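Local coordinates for protein exopolygalacturonate lyase (Vibrio vulnificus, PDB 5A29) that binds manganese and probably cleaves pectate by beta-elimination, acting as an exolytic member of polysaccharide lyase family 2, at residues S287-W293 with S303-D307; S297-T301 with R395-Y399; S190-R195 with T228-F233; L266-Y270 with V282-T286. All blocks are in the same frame, centred on the assembly; numbering follows the deposited sequence.

Interaction 1: S287-W293 with S303-D307; sequences SPKKREW and SKYGD. With SRT (S,R meso-tartaric acid), chain Q.
Ser287 and Asp307 face each other at one end of the contact, where Ser287 OG donates to Asp307 OD2 at 2.7 Å, meeting the anti side of the carboxylate 26° out of its plane. Asp307 CG stands anti to the backbone N (chi1 -176°), a placing that lets one carboxylate work in two directions: OD2 takes Ser287 OG and Glu323 N, while OD1 accepts from Ala310 N. Beside this pair lies the ring of Pro288, its CB 3.4 Å from Ser303 O and its CG against the backbone of Asp307. A water joins Pro288 O to Asp307 N, two atoms whose own geometry is too poor for a direct bond.

Lys304 O is gripped twice, by Arg291 N at 2.8 Å and by Glu292 N at 2.9 Å, and the two donors come from opposite faces of the carbonyl plane. The side chains of the outer half then cross. Lys304 runs out extended to its salt bridge, NZ sitting 3.0 Å from Glu292 OE1 and approaching from above the carboxylate plane, 48° out of it. Tyr305 turns its ring edge to the backbone, with CD1 3.2 Å from Glu292 O. The indole of Trp293 does likewise, receiving Tyr305 O at its CZ3 edge, while Lys290 CE lies over one indole face, toward its rim.

Ser303 to Gly306 form a type I turn. Ser303 N at its start binds O11 of meso-tartrate at 2.9 Å, and Asp307 is the N-cap of helix 308-317, so the turn leads straight into a side-chain N-cap at a ligand pocket.

Interaction 2: S297-T301 with R395-Y399; sequences SDKDT and RDGYY
The ring of Tyr398 presents an edge to Thr301: OG1 of Thr301 lies near the ring plane, 3.9 Å from Tyr398 CD1. The other edge, at CD2, meets Tyr399 CE2 in plane, and Tyr398 CD2 in turn sits over one face of the Tyr399 ring, offset toward its rim; Arg308 adds a cation-pi contact to Tyr398. The hydroxyls of Thr301 and Tyr398 both bond to the bound peptide. Thr301 crosses Tyr398 at about a right angle, and its methyl, CG2, anti to the carbonyl carbon, rests 3.3 Å from Tyr398 N.

No direct hydrogen bond crosses the contact. Gly397 CA instead makes a C-H...O contact to Asp298 O at 3.5 Å, with 161° at the hydrogen. A water also bridges the two segments, 2.7 Å from Asp298 OD2 and 3.0 Å from Asp396 N. Lys299 passes obliquely across Asp396, but Lys299 NZ stops 4.4 Å from Asp396 OD2, beyond a salt bridge; Asp396 OD1 accepts from Lys402 N.

Both segments are surface loops flanking helix 308-317: the loop entering that helix carries the type I turn 297-300, and the loop before helix 417-426 is tied to it through Arg395, which hydrogen-bonds to Gln312 O and forms a salt bridge with Glu316.

Interaction 3: S190-R195 with T228-F233; sequences SLDMGR and TKGLTF. With SRT (S,R meso-tartaric acid), chain Q; EDO (1,2-ethanediol), chain G.
The carboxylate of Asp192 is held by backbone amides of the facing loop: OD1 accepts from Leu231 N at 3.0 Å, the donor standing above the carboxylate plane, 38° out of it, and OD2 accepts from Lys229 N at 3.1 Å on its syn side. Asp192 CG is anti to the carbonyl carbon (chi1 -81°), and the side chain slides past Thr228 in the reverse direction to reach these amides. A water links Asp192 OD1 with Ser190 O and Thr228 OG1, so both oxygens of this buried acid have partners.

Each segment contains an ST turn. Ser190 OG accepts from Asp192 N, and Thr228 OG1 from Gly230 N at 2.9 Å, curling the chain just after strand 227-228; Leu231 then centres an inverse gamma turn. Its carbonyl O takes Met193 N at 2.9 Å, in the carbonyl plane, and the bent end of Met193 brings CE to 3.5 Å from Thr232 CA.

Further along, the guanidinium of Arg195 runs nearly parallel to the Phe233 ring, planes 12° apart, but is displaced obliquely, NH2 being 4.1 Å from CD2. Asn235 and Leu155 O fix that guanidinium next to Glu154, a manganese ligand, with His196, another ligand, following directly in sequence. Phe233, N-cap of helix 234-250, sets its CZ 3.7 Å from C3 of meso-tartrate.

Interaction 4: L266-Y270 with V282-T286; sequences LMTQY and VYQFT. With SRT (S,R meso-tartaric acid), chain D.
Phe285 and Tyr270 form a T-shaped (edge-to-face) pair that pins the loop leading to strand 287-288 onto helix 259-272. Their planes stand at 89° with centroids 5.0 Å apart, and the Phe285 edge, through CD1 and CE1, lies over the centre of the Tyr270 face. This is the tight part of the contact. One face of the phenyl ring receives Gln269 CB in a CH-pi contact, 3.4 Å from the Phe285 ring centroid and only 1° off its normal, while Leu266 CD1 closes on the edge at 3.9 Å from CE1 of Phe285. The ring is therefore hemmed in by three helix residues. Phe285 CG sits between its own backbone N and carbonyl carbon (chi1 53°), which turns the ring back onto the helix. Gln269 bends at chi2, leading its amide away to Ser215, and the Tyr270 hydroxyl bonds to Thr232 O.

Toward Val282 the fit is looser, and a ligand and a water lie against the polar atoms there. Val282 CG2 touches Tyr270 O at 3.5 Å, with no hydrogen bond between the segments. Meso-tartrate lies beside both residues, its O2 3.2 Å from Tyr270 CB. One water ties this side together: it donates to tartrate O11 and, at 2.7 Å, to Tyr270 O, and it accepts from Val282 N at 3.2 Å.

In the fold
Interactions 3 and 4 are buried and interaction 2 lies at the surface, with interaction 1 passing from one condition to the other. The chemistry follows: aromatic packing in interaction 4, an acid held by backbone amides in interaction 3, a mixed set of bonds ending in an exposed salt bridge in interaction 1, and water and C-H...O contacts in interaction 2. Strands 227-228 and 287-288, paired in parallel, tie interaction 3 to interaction 1, and Thr232 hydrogen-bonds to Thr286 of interaction 4. Asp300 touches Tyr305 between interactions 1 and 2. Interactions 1, 2 and 3 supply residues to one tartrate pocket; interaction 4 borders a separate one.

Interaction 1: S287-W293 with S303-D307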
# COMPACT_ATOMS: atom_id res chain seq x y z
N SER A 287 16.11 -4.33 -15.90
CA SER A 287 16.51 -2.92 -16.05
C SER A 287 16.10 -2.43 -17.41
O SER A 287 15.90 -3.23 -18.36
CB SER A 287 18.06 -2.75 -16.03
OG SER A 287 18.62 -3.00 -14.75
N PRO A 288 15.98 -1.11 -17.53
CA PRO A 288 15.68 -0.48 -18.79
C PRO A 288 16.91 -0.47 -19.69
O PRO A 288 18.03 -0.15 -19.26
CB PRO A 288 15.36 0.96 -18.39
CG PRO A 288 16.07 1.20 -17.14
CD PRO A 288 16.18 -0.15 -16.42
N LYS A 289 16.67 -0.84 -20.94
CA LYS A 289 17.72 -0.69 -21.96
C LYS A 289 18.06 0.79 -22.21
O LYS A 289 17.16 1.64 -22.25
CB LYS A 289 17.13 -1.22 -23.27
CG LYS A 289 18.16 -1.66 -24.29
CD LYS A 289 17.46 -2.34 -25.47
CE LYS A 289 18.34 -2.31 -26.73
NZ LYS A 289 19.67 -2.96 -26.48
N LYS A 290 19.32 1.04 -22.56
CA LYS A 290 19.71 2.38 -23.11
C LYS A 290 19.32 2.46 -24.57
O LYS A 290 19.96 1.85 -25.46
CB LYS A 290 21.25 2.50 -22.91
CG LYS A 290 21.90 3.78 -23.44
CD LYS A 290 23.42 3.51 -23.47
CE LYS A 290 24.24 4.75 -23.82
NZ LYS A 290 25.72 4.33 -23.82
N ARG A 291 18.22 3.13 -24.84
CA ARG A 291 17.50 2.98 -26.09
C ARG A 291 17.65 4.29 -26.84
O ARG A 291 17.52 4.31 -28.08
CB ARG A 291 16.04 2.80 -25.65
CG ARG A 291 15.05 2.21 -26.56
CD ARG A 291 13.74 2.29 -25.78
NE ARG A 291 13.75 1.25 -24.76
CZ ARG A 291 13.60 -0.05 -25.04
NH1 ARG A 291 13.42 -0.42 -26.31
NH2 ARG A 291 13.65 -0.97 -24.08
N GLU A 292 17.83 5.41 -26.15
CA GLU A 292 18.01 6.74 -26.81
C GLU A 292 19.17 7.46 -26.16
O GLU A 292 19.60 7.11 -25.07
CB GLU A 292 16.77 7.69 -26.71
CG GLU A 292 15.53 7.13 -27.41
CD GLU A 292 14.35 8.09 -27.53
OE1 GLU A 292 14.47 9.29 -27.21
OE2 GLU A 292 13.26 7.64 -27.98
N TRP A 293 19.66 8.50 -26.82
CA TRP A 293 20.82 9.24 -26.32
C TRP A 293 20.85 10.58 -27.06
O TRP A 293 20.48 10.58 -28.21
CB TRP A 293 22.13 8.48 -26.59
CG TRP A 293 23.20 8.90 -25.65
CD1 TRP A 293 24.26 9.71 -25.91
CD2 TRP A 293 23.27 8.58 -24.24
NE1 TRP A 293 25.00 9.90 -24.75
CE2 TRP A 293 24.40 9.24 -23.71
CE3 TRP A 293 22.44 7.83 -23.37
CZ2 TRP A 293 24.78 9.15 -22.33
CZ3 TRP A 293 22.81 7.73 -22.00
CH2 TRP A 293 24.00 8.39 -21.50
N SER A 303 13.72 6.61 -18.30
CA SER A 303 14.37 5.28 -18.31
C SER A 303 14.87 4.89 -19.76
O SER A 303 15.64 3.96 -19.93
CB SER A 303 13.39 4.16 -17.86
OG SER A 303 12.26 4.16 -18.72
N LYS A 304 14.46 5.62 -20.77
CA LYS A 304 14.90 5.31 -22.16
C LYS A 304 16.39 5.58 -22.35
O LYS A 304 16.98 5.09 -23.35
CB LYS A 304 14.07 6.09 -23.20
CG LYS A 304 14.35 7.59 -23.15
CD LYS A 304 13.47 8.36 -24.12
CE LYS A 304 13.70 9.85 -23.97
NZ LYS A 304 12.85 10.55 -25.01
N TYR A 305 17.02 6.28 -21.38
CA TYR A 305 18.46 6.55 -21.42
C TYR A 305 19.21 5.49 -20.69
O TYR A 305 20.44 5.53 -20.52
CB TYR A 305 18.79 7.98 -20.88
CG TYR A 305 18.13 9.07 -21.64
CD1 TYR A 305 18.36 9.22 -23.02
CD2 TYR A 305 17.26 9.99 -21.01
CE1 TYR A 305 17.73 10.20 -23.75
CE2 TYR A 305 16.59 10.95 -21.76
CZ TYR A 305 16.85 11.06 -23.12
OH TYR A 305 16.20 12.00 -23.91
N GLY A 306 18.48 4.50 -20.19
CA GLY A 306 19.22 3.39 -19.53
C GLY A 306 18.98 3.33 -18.02
O GLY A 306 18.36 4.24 -17.43
N ASP A 307 19.57 2.34 -17.39
CA ASP A 307 19.34 2.10 -15.97
C ASP A 307 19.82 3.32 -15.16
O ASP A 307 20.97 3.78 -15.33
CB ASP A 307 20.13 0.86 -15.55
CG ASP A 307 19.86 0.47 -14.10
OD1 ASP A 307 20.38 1.15 -13.22
OD2 ASP A 307 19.09 -0.51 -13.89
O1 SRT Q . 10.33 4.82 -17.43
O11 SRT Q . 11.10 6.90 -17.08
C1 SRT Q . 10.44 5.90 -16.76
C2 SRT Q . 9.74 6.14 -15.45
O2 SRT Q . 8.77 7.17 -15.54
C3 SRT Q . 9.39 5.00 -14.54
O3 SRT Q . 10.56 5.27 -13.78
C4 SRT Q . 8.18 5.34 -13.64
O4 SRT Q . 8.45 5.80 -12.50
O41 SRT Q . 7.00 5.17 -14.10
O HOH W 1 20.74 0.08 -19.13

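Interaction 2: S297-T301 with R395-Y399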
# COMPACT_ATOMS: atom_id res chain seq x y z
N SER A 297 20.64 16.19 -19.25
CA SER A 297 21.65 16.36 -18.24
C SER A 297 21.50 15.15 -17.29
O SER A 297 20.59 14.34 -17.51
CB SER A 297 21.34 17.65 -17.39
OG SER A 297 20.14 17.43 -16.63
N ASP A 298 22.28 15.12 -16.21
CA ASP A 298 22.13 14.09 -15.16
C ASP A 298 20.70 14.07 -14.51
O ASP A 298 20.23 13.04 -13.98
CB ASP A 298 23.14 14.29 -14.09
CG ASP A 298 24.54 13.94 -14.50
OD1 ASP A 298 24.75 13.30 -15.56
OD2 ASP A 298 25.46 14.31 -13.72
N LYS A 299 20.00 15.20 -14.56
CA LYS A 299 18.65 15.28 -13.99
C LYS A 299 17.61 14.78 -14.93
O LYS A 299 16.47 14.57 -14.52
CB LYS A 299 18.29 16.72 -13.60
CG LYS A 299 19.22 17.32 -12.56
CD LYS A 299 18.68 18.71 -12.17
CE LYS A 299 19.78 19.54 -11.54
NZ LYS A 299 19.30 20.91 -11.23
N ASP A 300 17.98 14.46 -16.17
CA ASP A 300 16.96 13.95 -17.12
C ASP A 300 16.96 12.42 -16.94
O ASP A 300 17.87 11.77 -17.40
CB ASP A 300 17.37 14.37 -18.56
CG ASP A 300 16.42 13.88 -19.64
OD1 ASP A 300 15.41 13.16 -19.36
OD2 ASP A 300 16.73 14.23 -20.82
N THR A 301 15.96 11.87 -16.22
CA THR A 301 16.08 10.49 -15.66
C THR A 301 15.08 9.58 -16.32
O THR A 301 14.74 8.52 -15.79
CB THR A 301 15.86 10.52 -14.13
OG1 THR A 301 14.61 11.18 -13.90
CG2 THR A 301 17.05 11.20 -13.42
N ARG A 395 26.67 12.88 -7.78
CA ARG A 395 26.13 13.60 -8.90
C ARG A 395 24.62 13.52 -8.83
O ARG A 395 24.09 12.69 -8.11
CB ARG A 395 26.59 12.93 -10.25
CG ARG A 395 26.18 11.44 -10.44
CD ARG A 395 26.94 10.76 -11.64
NE ARG A 395 28.40 10.78 -11.43
CZ ARG A 395 29.07 9.97 -10.64
NH1 ARG A 395 28.44 9.06 -9.87
NH2 ARG A 395 30.37 10.12 -10.52
N ASP A 396 23.95 14.36 -9.60
CA ASP A 396 22.50 14.32 -9.67
C ASP A 396 22.04 13.04 -10.34
O ASP A 396 22.78 12.44 -11.14
CB ASP A 396 21.94 15.44 -10.53
CG ASP A 396 22.27 16.87 -10.01
OD1 ASP A 396 22.24 17.13 -8.79
OD2 ASP A 396 22.41 17.76 -10.88
N GLY A 397 20.77 12.68 -10.10
CA GLY A 397 20.16 11.56 -10.83
C GLY A 397 18.81 11.26 -10.19
O GLY A 397 18.23 12.05 -9.42
N TYR A 398 18.31 10.09 -10.54
CA TYR A 398 16.99 9.65 -10.18
C TYR A 398 16.87 9.53 -8.66
O TYR A 398 15.78 9.67 -8.18
CB TYR A 398 16.80 8.26 -10.83
CG TYR A 398 15.44 7.63 -10.72
CD1 TYR A 398 14.33 8.22 -11.33
CD2 TYR A 398 15.30 6.37 -10.14
CE1 TYR A 398 13.09 7.61 -11.32
CE2 TYR A 398 14.06 5.73 -10.14
CZ TYR A 398 12.96 6.37 -10.69
OH TYR A 398 11.75 5.75 -10.68
N TYR A 399 17.94 9.23 -7.95
CA TYR A 399 17.78 8.96 -6.51
C TYR A 399 18.04 10.24 -5.71
O TYR A 399 17.96 10.22 -4.50
CB TYR A 399 18.69 7.85 -6.05
CG TYR A 399 18.35 6.57 -6.81
CD1 TYR A 399 17.35 5.71 -6.33
CD2 TYR A 399 18.96 6.27 -8.07
CE1 TYR A 399 16.97 4.55 -7.03
CE2 TYR A 399 18.63 5.11 -8.74
CZ TYR A 399 17.63 4.24 -8.22
OH TYR A 399 17.23 3.10 -8.92
O HOH W 2 25.41 15.98 -11.63

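Interaction 3: S190-R195 with T228-F233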
# COMPACT_ATOMS: atom_id res chain seq x y z
N SER A 190 8.33 -10.18 -21.24
CA SER A 190 9.22 -9.44 -20.32
C SER A 190 8.46 -9.02 -19.06
O SER A 190 9.10 -8.61 -18.07
CB SER A 190 9.72 -8.19 -21.04
OG SER A 190 8.65 -7.34 -21.29
N LEU A 191 7.13 -9.01 -19.16
CA LEU A 191 6.21 -8.55 -18.06
C LEU A 191 6.49 -7.10 -17.69
O LEU A 191 6.27 -6.68 -16.54
CB LEU A 191 6.26 -9.52 -16.85
CG LEU A 191 5.26 -10.68 -16.90
CD1 LEU A 191 3.83 -10.18 -16.85
CD2 LEU A 191 5.43 -11.46 -18.21
N ASP A 192 6.92 -6.32 -18.68
CA ASP A 192 6.91 -4.88 -18.54
C ASP A 192 5.47 -4.46 -18.25
O ASP A 192 4.57 -4.92 -18.92
CB ASP A 192 7.41 -4.22 -19.84
CG ASP A 192 8.93 -4.21 -19.90
OD1 ASP A 192 9.56 -4.13 -18.81
OD2 ASP A 192 9.51 -4.37 -21.00
N MET A 193 5.26 -3.63 -17.22
CA MET A 193 3.90 -3.18 -16.80
C MET A 193 3.82 -1.69 -16.94
O MET A 193 4.67 -0.99 -16.40
CB MET A 193 3.72 -3.52 -15.29
CG MET A 193 3.73 -5.05 -15.17
SD MET A 193 3.86 -5.66 -13.45
CE MET A 193 5.60 -5.52 -13.07
N GLY A 194 2.82 -1.22 -17.67
CA GLY A 194 2.62 0.22 -17.86
C GLY A 194 1.86 0.70 -16.61
O GLY A 194 1.14 -0.07 -15.98
N ARG A 195 2.06 1.94 -16.23
CA ARG A 195 1.33 2.55 -15.10
C ARG A 195 0.03 3.14 -15.58
O ARG A 195 -0.89 3.32 -14.81
CB ARG A 195 2.19 3.70 -14.54
CG ARG A 195 1.66 4.23 -13.20
CD ARG A 195 1.71 3.15 -12.11
NE ARG A 195 3.11 2.78 -11.79
CZ ARG A 195 3.43 1.98 -10.76
NH1 ARG A 195 2.45 1.51 -9.96
NH2 ARG A 195 4.70 1.74 -10.50
N THR A 228 15.15 -4.77 -20.60
CA THR A 228 13.92 -4.75 -21.36
C THR A 228 13.52 -3.29 -21.29
O THR A 228 14.40 -2.43 -21.43
CB THR A 228 12.84 -5.63 -20.71
OG1 THR A 228 12.58 -5.12 -19.38
CG2 THR A 228 13.34 -7.09 -20.59
N LYS A 229 12.24 -2.97 -21.18
CA LYS A 229 11.91 -1.58 -20.79
C LYS A 229 12.16 -1.29 -19.30
O LYS A 229 12.05 -0.14 -18.86
CB LYS A 229 10.48 -1.22 -21.13
CG LYS A 229 10.24 -0.94 -22.61
CD LYS A 229 8.76 -0.88 -22.92
CE LYS A 229 8.26 0.55 -22.72
NZ LYS A 229 6.79 0.77 -22.88
N GLY A 230 12.40 -2.35 -18.52
CA GLY A 230 12.74 -2.25 -17.10
C GLY A 230 11.49 -1.88 -16.25
O GLY A 230 11.64 -1.35 -15.16
N LEU A 231 10.28 -2.11 -16.76
CA LEU A 231 9.06 -1.66 -16.04
C LEU A 231 8.51 -2.77 -15.13
O LEU A 231 7.42 -3.28 -15.35
CB LEU A 231 8.01 -1.16 -17.03
CG LEU A 231 8.53 -0.02 -17.96
CD1 LEU A 231 7.48 0.37 -19.02
CD2 LEU A 231 8.93 1.19 -17.08
N THR A 232 9.31 -3.21 -14.18
CA THR A 232 8.92 -4.36 -13.39
C THR A 232 9.02 -4.00 -11.88
O THR A 232 9.22 -4.86 -11.04
CB THR A 232 9.82 -5.61 -13.70
OG1 THR A 232 11.20 -5.21 -13.60
CG2 THR A 232 9.58 -6.06 -15.18
N PHE A 233 8.80 -2.73 -11.57
CA PHE A 233 8.90 -2.28 -10.16
C PHE A 233 7.85 -3.09 -9.34
O PHE A 233 6.74 -3.23 -9.78
CB PHE A 233 8.39 -0.81 -10.11
CG PHE A 233 8.98 0.07 -11.19
CD1 PHE A 233 10.36 0.28 -11.24
CD2 PHE A 233 8.20 0.52 -12.23
CE1 PHE A 233 10.94 1.02 -12.30
CE2 PHE A 233 8.75 1.27 -13.28
CZ PHE A 233 10.11 1.55 -13.29
O1 SRT Q . 10.33 4.82 -17.43
O11 SRT Q . 11.10 6.90 -17.08
C1 SRT Q . 10.44 5.90 -16.76
C2 SRT Q . 9.74 6.14 -15.45
O2 SRT Q . 8.77 7.17 -15.54
C3 SRT Q . 9.39 5.00 -14.54
O3 SRT Q . 10.56 5.27 -13.78
C4 SRT Q . 8.18 5.34 -13.64
O4 SRT Q . 8.45 5.80 -12.50
O41 SRT Q . 7.00 5.17 -14.10
C1 EDO G . 2.57 3.93 -19.44
O1 EDO G . 1.49 2.98 -19.29
C2 EDO G . 3.23 4.32 -18.11
O2 EDO G . 4.28 3.38 -17.69
O HOH W 3 10.65 -6.29 -18.04

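Interaction 4: L266-Y270 with V282-T286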
# COMPACT_ATOMS: atom_id res chain seq x y z
N LEU A 266 4.67 -14.16 -12.04
CA LEU A 266 5.11 -12.77 -11.77
C LEU A 266 5.76 -12.65 -10.40
O LEU A 266 6.86 -12.11 -10.23
CB LEU A 266 3.92 -11.81 -11.96
CG LEU A 266 4.21 -10.32 -11.73
CD1 LEU A 266 5.39 -9.80 -12.60
CD2 LEU A 266 2.96 -9.51 -12.04
N MET A 267 5.13 -13.21 -9.37
CA MET A 267 5.74 -13.21 -8.02
C MET A 267 7.13 -13.87 -8.01
O MET A 267 8.10 -13.40 -7.36
CB MET A 267 4.80 -13.89 -7.02
CG MET A 267 5.35 -13.95 -5.62
SD MET A 267 4.30 -14.89 -4.43
CE MET A 267 2.76 -14.05 -4.56
N THR A 268 7.24 -14.99 -8.73
CA THR A 268 8.49 -15.75 -8.77
C THR A 268 9.64 -14.97 -9.44
O THR A 268 10.79 -15.20 -9.09
CB THR A 268 8.22 -17.05 -9.62
OG1 THR A 268 7.40 -17.88 -8.81
CG2 THR A 268 9.50 -17.82 -9.83
N GLN A 269 9.33 -14.14 -10.42
CA GLN A 269 10.42 -13.39 -11.14
C GLN A 269 11.25 -12.54 -10.10
O GLN A 269 12.52 -12.42 -10.22
CB GLN A 269 9.88 -12.54 -12.28
CG GLN A 269 9.16 -13.31 -13.44
CD GLN A 269 9.88 -14.63 -13.74
OE1 GLN A 269 11.00 -14.62 -14.27
NE2 GLN A 269 9.31 -15.75 -13.29
N TYR A 270 10.54 -11.95 -9.12
CA TYR A 270 11.27 -11.17 -8.07
C TYR A 270 12.19 -11.99 -7.26
O TYR A 270 13.35 -11.58 -6.96
CB TYR A 270 10.31 -10.38 -7.14
CG TYR A 270 9.51 -9.35 -7.92
CD1 TYR A 270 9.98 -8.07 -8.12
CD2 TYR A 270 8.25 -9.69 -8.44
CE1 TYR A 270 9.19 -7.14 -8.79
CE2 TYR A 270 7.52 -8.78 -9.18
CZ TYR A 270 8.02 -7.53 -9.35
OH TYR A 270 7.25 -6.63 -10.03
N VAL A 282 14.91 -7.93 -4.07
CA VAL A 282 15.10 -6.81 -5.01
C VAL A 282 13.82 -6.08 -5.36
O VAL A 282 12.66 -6.57 -5.14
CB VAL A 282 15.77 -7.30 -6.34
CG1 VAL A 282 17.21 -7.69 -6.00
CG2 VAL A 282 14.96 -8.48 -6.90
N TYR A 283 14.00 -4.88 -5.92
CA TYR A 283 12.84 -4.00 -6.12
C TYR A 283 12.20 -4.30 -7.48
O TYR A 283 11.05 -3.97 -7.73
CB TYR A 283 13.32 -2.54 -6.04
CG TYR A 283 12.21 -1.51 -6.22
CD1 TYR A 283 11.28 -1.32 -5.17
CD2 TYR A 283 12.09 -0.75 -7.40
CE1 TYR A 283 10.31 -0.37 -5.29
CE2 TYR A 283 11.08 0.21 -7.54
CZ TYR A 283 10.17 0.34 -6.48
OH TYR A 283 9.21 1.28 -6.52
N GLN A 284 12.99 -4.85 -8.42
CA GLN A 284 12.43 -5.20 -9.75
C GLN A 284 13.38 -6.29 -10.33
O GLN A 284 14.50 -6.50 -9.80
CB GLN A 284 12.38 -3.98 -10.71
CG GLN A 284 13.75 -3.37 -11.04
CD GLN A 284 13.58 -1.92 -11.46
OE1 GLN A 284 13.36 -1.04 -10.59
NE2 GLN A 284 13.67 -1.64 -12.74
N PHE A 285 12.96 -6.90 -11.42
CA PHE A 285 13.72 -8.08 -11.94
C PHE A 285 14.27 -7.81 -13.34
O PHE A 285 14.91 -8.71 -13.91
CB PHE A 285 12.92 -9.41 -11.93
CG PHE A 285 11.59 -9.36 -12.62
CD1 PHE A 285 10.44 -9.01 -11.93
CD2 PHE A 285 11.46 -9.71 -13.97
CE1 PHE A 285 9.18 -8.98 -12.54
CE2 PHE A 285 10.22 -9.71 -14.59
CZ PHE A 285 9.05 -9.37 -13.91
N THR A 286 14.07 -6.59 -13.85
CA THR A 286 14.68 -6.20 -15.15
C THR A 286 15.16 -4.75 -15.05
O THR A 286 14.64 -4.02 -14.20
CB THR A 286 13.71 -6.31 -16.32
OG1 THR A 286 12.53 -5.52 -16.10
CG2 THR A 286 13.30 -7.78 -16.61
O1 SRT D . 9.90 -7.38 -4.13
O11 SRT D . 11.59 -8.75 -4.02
C1 SRT D . 10.41 -8.46 -3.77
C2 SRT D . 9.43 -9.42 -3.13
O2 SRT D . 9.34 -10.40 -4.10
C3 SRT D . 9.70 -10.15 -1.79
O3 SRT D . 11.00 -9.98 -1.29
C4 SRT D . 8.77 -9.83 -0.63
O4 SRT D . 8.48 -10.87 0.04
O41 SRT D . 8.32 -8.65 -0.41
O HOH W 4 13.34 -10.67 -4.39